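Local coordinates for endosialidase (PDB 4HIZ), which probably cleaves alpha-2,8- and alpha-2,9-linked sialic acid polymers, as a trimeric endosialidase of the bacteriophage phi92, at residues 303-308 with 322-327; 30-35 with 66-71. All blocks are in the same frame, centred on the assembly; numbering follows the deposited sequence.

The two contacts illustrate how the same chain is held by different chemistry in its interior and at its surface. Interaction 1 is a largely buried pairing of adjacent antiparallel strands within the catalytic beta propeller, where a ladder of backbone hydrogen bonds is backed by aromatic and aliphatic side chains. Interaction 2, in the N-terminal extension, lies at the surface: a turn and the strand after it meet a loop, with one phenylalanine supplying the largest share of the contact and no clear hydrogen bond between the segments. They share no strand or sheet. Their centres are 40 Å apart, and their nearest atoms are about 28 Å apart.

Interaction 1 of 2, residues 303-308 with 322-327; sequences YTFAVG and LYFNNA. With EDO (1,2-ethanediol), chain X.
Phe305 and Phe324, a hydrogen-bonded antiparallel pair, join two backbones and two rings. Phe324 N gives a nearly straight bond to Phe305 O (2.9 Å), and Phe305 N returns a longer, more bent one to Phe324 O. Val307 and Leu322 repeat this two-bond pairing two residues along, past the non-hydrogen-bonded pair Ala306 and Tyr323. With chi1 at 62°, the Phe305 ring is tucked between its backbone N and carbonyl carbon, and CE1 lies over one face of the Phe324 ring, near its rim, 3.5 Å from Phe324 CD1. The two planes meet at 42°. From the same side of the Phe305 ring plane, Ala327 CB comes within 3.3 Å of Phe305 CE2.

Toward Tyr303 and Ala327, side-chain and loop groups add to the pairing. Thr304 OG1 donates to Asn325 O (2.7 Å), and its CG2 packs at 3.4 Å from Tyr323 OH, which donates to a lone pair of Asn325 OD1. Tyr303 O accepts from Ala327 N (2.8 Å). Tyr303 and Thr304 form a G1 bulge opposite Asp299.

Further out, Phe295 and Tyr159 meet the Phe305 ring, Phe334 meets Phe324, and Arg337 makes a cation-pi contact with Tyr323. Asn326 OD1 accepts from Ser329 N, and its ND2 donates to ethanediol, probably from the crystallisation liquor. The hairpin thus forms the middle of a four-stranded propeller sheet: backbone polar groups of the hydrogen-bonded pairs are taken up between the two strands, those of Ala306 and Tyr323 by Thr296 and Thr335 of the flanking strands, and the Phe305, Val307, Leu322 and Phe324 face is left to apolar contact.

Interaction 2 of 2, residues 30-35 with 66-71; sequences GRNLTF and EGFFDG
Phe68 lays its ring against the corner of 30-35, where the side-chain amide of Asn32 overlaps one face of the ring near its rim. The far end of the ring continues along the chain, with Phe68 CE1 3.8 Å from Asn32 O. Phe68 CZ is 4.0 Å from Thr34 OG1, and the Thr34 and Phe68 side chains cross at about a right angle. The reach of Phe68 follows from its first torsion, which sets CG anti to the backbone N (chi1 -173°) and carries the ring across to the corner. These are van der Waals distances, and the two segments together bury a modest 179 Å².

The backbone of 30-35 presents its part through a tight turn. This type I' turn runs from Gly30 to Leu33, closed by Leu33 N donating to Gly30 O (2.9 Å), and brings Asn32 to the corner between two strands. In the opposing loop, Gly67 has backbone angles (phi 94°, psi -18°) at which a CB would crowd the preceding carbonyl oxygen, so glycine suits the position. The Phe69 ring receives Phe68 CD2 over its centre, 3.8 Å above the plane, and meets Phe456 edge-to-face.

Phe68 also touches Ala50 of strand 49-53, which pairs in parallel with strand 33-36, the outermost strand of its sheet within this chain. On the other side, the loop leads from strand 61-64 of that sheet into strand 71-75, with Phe69 resting on strand 516-523 and Asp70 salt-bridged to Lys45 of the third subunit.

Interaction 1 of 2, residues 303-308 with 322-327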
loop_
_atom_site.group_PDB
_atom_site.type_symbol
_atom_site.label_atom_id
_atom_site.label_comp_id
_atom_site.label_asym_id
_atom_site.label_seq_id
_atom_site.Cartn_x
_atom_site.Cartn_y
_atom_site.Cartn_z
ATOM N N TYR A 303 -32.862 26.370 1.777
ATOM C CA TYR A 303 -32.055 25.980 0.620
ATOM C C TYR A 303 -31.705 27.200 -0.210
ATOM O O TYR A 303 -31.790 27.202 -1.442
ATOM C CB TYR A 303 -32.740 24.891 -0.215
ATOM C CG TYR A 303 -32.825 23.616 0.578
ATOM C CD1 TYR A 303 -33.880 23.411 1.470
ATOM C CD2 TYR A 303 -31.821 22.650 0.491
ATOM C CE1 TYR A 303 -33.964 22.276 2.231
ATOM C CE2 TYR A 303 -31.880 21.495 1.274
ATOM C CZ TYR A 303 -32.959 21.317 2.139
ATOM O OH TYR A 303 -33.035 20.181 2.929
ATOM N N THR A 304 -31.311 28.251 0.482
ATOM C CA THR A 304 -30.807 29.453 -0.202
ATOM C C THR A 304 -29.285 29.405 -0.194
ATOM O O THR A 304 -28.666 29.320 0.860
ATOM C CB THR A 304 -31.290 30.744 0.537
ATOM O OG1 THR A 304 -32.733 30.734 0.673
ATOM C CG2 THR A 304 -30.895 31.971 -0.252
ATOM N N PHE A 305 -28.675 29.435 -1.371
ATOM C CA PHE A 305 -27.212 29.395 -1.447
ATOM C C PHE A 305 -26.706 30.147 -2.668
ATOM O O PHE A 305 -27.480 30.553 -3.537
ATOM C CB PHE A 305 -26.668 27.954 -1.354
ATOM C CG PHE A 305 -27.089 27.000 -2.474
ATOM C CD1 PHE A 305 -26.695 27.195 -3.808
ATOM C CD2 PHE A 305 -27.753 25.816 -2.152
ATOM C CE1 PHE A 305 -27.039 26.258 -4.808
ATOM C CE2 PHE A 305 -28.075 24.855 -3.143
ATOM C CZ PHE A 305 -27.745 25.070 -4.466
ATOM N N ALA A 306 -25.398 30.362 -2.714
ATOM C CA ALA A 306 -24.813 31.090 -3.819
ATOM C C ALA A 306 -23.626 30.278 -4.365
ATOM O O ALA A 306 -22.928 29.592 -3.606
ATOM C CB ALA A 306 -24.341 32.468 -3.378
ATOM N N VAL A 307 -23.402 30.384 -5.673
ATOM C CA VAL A 307 -22.264 29.729 -6.341
ATOM C C VAL A 307 -21.478 30.844 -7.026
ATOM O O VAL A 307 -22.081 31.735 -7.618
ATOM C CB VAL A 307 -22.806 28.761 -7.407
ATOM C CG1 VAL A 307 -21.744 28.366 -8.447
ATOM C CG2 VAL A 307 -23.480 27.539 -6.742
ATOM N N GLY A 308 -20.146 30.842 -6.919
ATOM C CA GLY A 308 -19.394 31.895 -7.591
ATOM C C GLY A 308 -19.279 31.614 -9.083
ATOM O O GLY A 308 -19.359 30.459 -9.538
ATOM N N LEU A 322 -24.076 33.232 -8.620
ATOM C CA LEU A 322 -25.394 32.742 -8.996
ATOM C C LEU A 322 -26.129 32.523 -7.685
ATOM O O LEU A 322 -25.724 31.677 -6.863
ATOM C CB LEU A 322 -25.286 31.426 -9.767
ATOM C CG LEU A 322 -24.317 31.475 -10.975
ATOM C CD1 LEU A 322 -24.325 30.125 -11.669
ATOM C CD2 LEU A 322 -24.693 32.598 -11.989
ATOM N N TYR A 323 -27.218 33.265 -7.488
ATOM C CA TYR A 323 -27.950 33.223 -6.237
ATOM C C TYR A 323 -29.223 32.374 -6.392
ATOM O O TYR A 323 -30.075 32.672 -7.225
ATOM C CB TYR A 323 -28.283 34.663 -5.785
ATOM C CG TYR A 323 -29.245 34.720 -4.627
ATOM C CD1 TYR A 323 -28.809 34.625 -3.325
ATOM C CD2 TYR A 323 -30.608 34.862 -4.858
ATOM C CE1 TYR A 323 -29.721 34.665 -2.274
ATOM C CE2 TYR A 323 -31.509 34.892 -3.832
ATOM C CZ TYR A 323 -31.074 34.799 -2.547
ATOM O OH TYR A 323 -32.043 34.845 -1.544
ATOM N N PHE A 324 -29.319 31.299 -5.615
ATOM C CA PHE A 324 -30.429 30.349 -5.701
ATOM C C PHE A 324 -31.324 30.589 -4.494
ATOM O O PHE A 324 -30.931 30.361 -3.350
ATOM C CB PHE A 324 -29.904 28.911 -5.611
ATOM C CG PHE A 324 -29.155 28.451 -6.815
ATOM C CD1 PHE A 324 -27.827 28.868 -7.046
ATOM C CD2 PHE A 324 -29.759 27.571 -7.706
ATOM C CE1 PHE A 324 -27.136 28.417 -8.154
ATOM C CE2 PHE A 324 -29.062 27.103 -8.831
ATOM C CZ PHE A 324 -27.730 27.518 -9.038
ATOM N N ASN A 325 -32.550 31.056 -4.729
ATOM C CA ASN A 325 -33.393 31.417 -3.606
ATOM C C ASN A 325 -33.946 30.199 -2.850
ATOM O O ASN A 325 -34.114 30.238 -1.612
ATOM C CB ASN A 325 -34.526 32.333 -4.093
ATOM C CG ASN A 325 -35.263 32.964 -2.931
ATOM O OD1 ASN A 325 -34.672 33.731 -2.151
ATOM N ND2 ASN A 325 -36.530 32.607 -2.768
ATOM N N ASN A 326 -34.201 29.119 -3.592
ATOM C CA ASN A 326 -34.673 27.874 -3.006
ATOM C C ASN A 326 -34.324 26.759 -3.952
ATOM O O ASN A 326 -35.078 26.422 -4.856
ATOM C CB ASN A 326 -36.176 27.912 -2.765
ATOM C CG ASN A 326 -36.705 26.630 -2.090
ATOM O OD1 ASN A 326 -36.046 25.568 -2.049
ATOM N ND2 ASN A 326 -37.934 26.722 -1.605
ATOM N N ALA A 327 -33.141 26.198 -3.738
ATOM C CA ALA A 327 -32.634 25.190 -4.644
ATOM C C ALA A 327 -33.340 23.846 -4.465
ATOM O O ALA A 327 -33.224 22.988 -5.333
ATOM C CB ALA A 327 -31.152 25.022 -4.426
HETATM C C1 EDO X . -37.459 23.622 1.956
HETATM O O1 EDO X . -38.651 22.850 2.204
HETATM C C2 EDO X . -37.614 24.478 0.706
HETATM O O2 EDO X . -38.998 24.773 0.487
#

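Interaction 2 of 2, residues 30-35 with 66-71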
loop_
_atom_site.group_PDB
_atom_site.type_symbol
_atom_site.label_atom_id
_atom_site.label_comp_id
_atom_site.label_asym_id
_atom_site.label_seq_id
_atom_site.Cartn_x
_atom_site.Cartn_y
_atom_site.Cartn_z
ATOM N N GLY A 30 12.068 33.544 19.442
ATOM C CA GLY A 30 11.606 34.858 19.053
ATOM C C GLY A 30 10.444 35.381 19.885
ATOM O O GLY A 30 10.036 36.526 19.704
ATOM N N ARG A 31 9.896 34.556 20.776
ATOM C CA ARG A 31 8.769 34.986 21.634
ATOM C C ARG A 31 7.591 35.631 20.858
ATOM O O ARG A 31 6.928 36.550 21.342
ATOM C CB ARG A 31 9.287 35.888 22.763
ATOM C CG ARG A 31 10.380 35.185 23.599
ATOM C CD ARG A 31 10.815 35.999 24.788
ATOM N NE ARG A 31 9.782 36.159 25.814
ATOM C CZ ARG A 31 9.893 37.025 26.825
ATOM N NH1 ARG A 31 10.990 37.811 26.908
ATOM N NH2 ARG A 31 8.918 37.125 27.739
ATOM N N ASN A 32 7.351 35.115 19.653
ATOM C CA ASN A 32 6.301 35.593 18.764
ATOM C C ASN A 32 6.448 37.052 18.353
ATOM O O ASN A 32 5.459 37.741 18.080
ATOM C CB ASN A 32 4.917 35.270 19.327
ATOM C CG ASN A 32 4.315 34.050 18.660
ATOM O OD1 ASN A 32 3.409 34.172 17.824
ATOM N ND2 ASN A 32 4.854 32.868 18.976
ATOM N N LEU A 33 7.700 37.497 18.275
ATOM C CA LEU A 33 8.022 38.842 17.831
ATOM C C LEU A 33 8.531 38.819 16.383
ATOM O O LEU A 33 8.884 37.751 15.836
ATOM C CB LEU A 33 9.050 39.468 18.787
ATOM C CG LEU A 33 8.473 39.567 20.215
ATOM C CD1 LEU A 33 9.542 40.001 21.227
ATOM C CD2 LEU A 33 7.186 40.494 20.262
ATOM N N THR A 34 8.571 39.994 15.765
ATOM C CA THR A 34 8.884 40.114 14.343
ATOM C C THR A 34 10.102 41.022 14.124
ATOM O O THR A 34 10.185 42.115 14.687
ATOM C CB THR A 34 7.663 40.661 13.589
ATOM O OG1 THR A 34 6.564 39.748 13.749
ATOM C CG2 THR A 34 7.970 40.800 12.132
ATOM N N PHE A 35 11.060 40.541 13.340
ATOM C CA PHE A 35 12.264 41.311 13.025
ATOM C C PHE A 35 12.148 41.871 11.615
ATOM O O PHE A 35 11.585 41.216 10.757
ATOM C CB PHE A 35 13.492 40.396 13.066
ATOM C CG PHE A 35 13.702 39.738 14.397
ATOM C CD1 PHE A 35 14.361 40.415 15.417
ATOM C CD2 PHE A 35 13.245 38.453 14.623
ATOM C CE1 PHE A 35 14.550 39.823 16.651
ATOM C CE2 PHE A 35 13.435 37.835 15.866
ATOM C CZ PHE A 35 14.087 38.525 16.878
ATOM N N GLU A 66 9.298 27.991 12.475
ATOM C CA GLU A 66 8.460 27.041 13.177
ATOM C C GLU A 66 7.983 27.657 14.493
ATOM O O GLU A 66 8.740 28.365 15.160
ATOM C CB GLU A 66 9.240 25.751 13.425
ATOM C CG GLU A 66 9.241 24.855 12.190
ATOM C CD GLU A 66 7.901 24.137 12.027
ATOM O OE1 GLU A 66 7.412 23.557 13.029
ATOM O OE2 GLU A 66 7.329 24.171 10.917
ATOM N N GLY A 67 6.711 27.439 14.818
ATOM C CA GLY A 67 6.170 27.850 16.110
ATOM C C GLY A 67 5.505 29.214 16.080
ATOM O O GLY A 67 4.738 29.532 16.997
ATOM N N PHE A 68 5.800 30.023 15.052
ATOM C CA PHE A 68 5.244 31.362 15.003
ATOM C C PHE A 68 3.713 31.244 14.922
ATOM O O PHE A 68 2.959 31.973 15.622
ATOM C CB PHE A 68 5.814 32.186 13.828
ATOM C CG PHE A 68 5.385 33.623 13.867
ATOM C CD1 PHE A 68 6.066 34.537 14.658
ATOM C CD2 PHE A 68 4.243 34.047 13.178
ATOM C CE1 PHE A 68 5.628 35.871 14.736
ATOM C CE2 PHE A 68 3.809 35.378 13.243
ATOM C CZ PHE A 68 4.506 36.290 14.023
ATOM N N PHE A 69 3.254 30.327 14.063
ATOM C CA PHE A 69 1.848 29.914 14.052
ATOM C C PHE A 69 1.775 28.472 14.480
ATOM O O PHE A 69 2.654 27.674 14.139
ATOM C CB PHE A 69 1.234 30.011 12.644
ATOM C CG PHE A 69 1.108 31.412 12.136
ATOM C CD1 PHE A 69 0.367 32.351 12.834
ATOM C CD2 PHE A 69 1.760 31.798 10.987
ATOM C CE1 PHE A 69 0.264 33.655 12.356
ATOM C CE2 PHE A 69 1.646 33.096 10.504
ATOM C CZ PHE A 69 0.907 34.031 11.186
ATOM N N ASP A 70 0.714 28.120 15.193
ATOM C CA ASP A 70 0.509 26.720 15.540
ATOM C C ASP A 70 -0.200 26.039 14.368
ATOM O O ASP A 70 -1.400 25.768 14.403
ATOM C CB ASP A 70 -0.281 26.622 16.848
ATOM C CG ASP A 70 0.490 27.210 18.029
ATOM O OD1 ASP A 70 1.738 27.057 18.067
ATOM O OD2 ASP A 70 -0.136 27.833 18.914
ATOM N N GLY A 71 0.556 25.795 13.312
ATOM C CA GLY A 71 0.014 25.247 12.074
ATOM C C GLY A 71 1.069 24.334 11.463
ATOM O O GLY A 71 2.267 24.585 11.612
#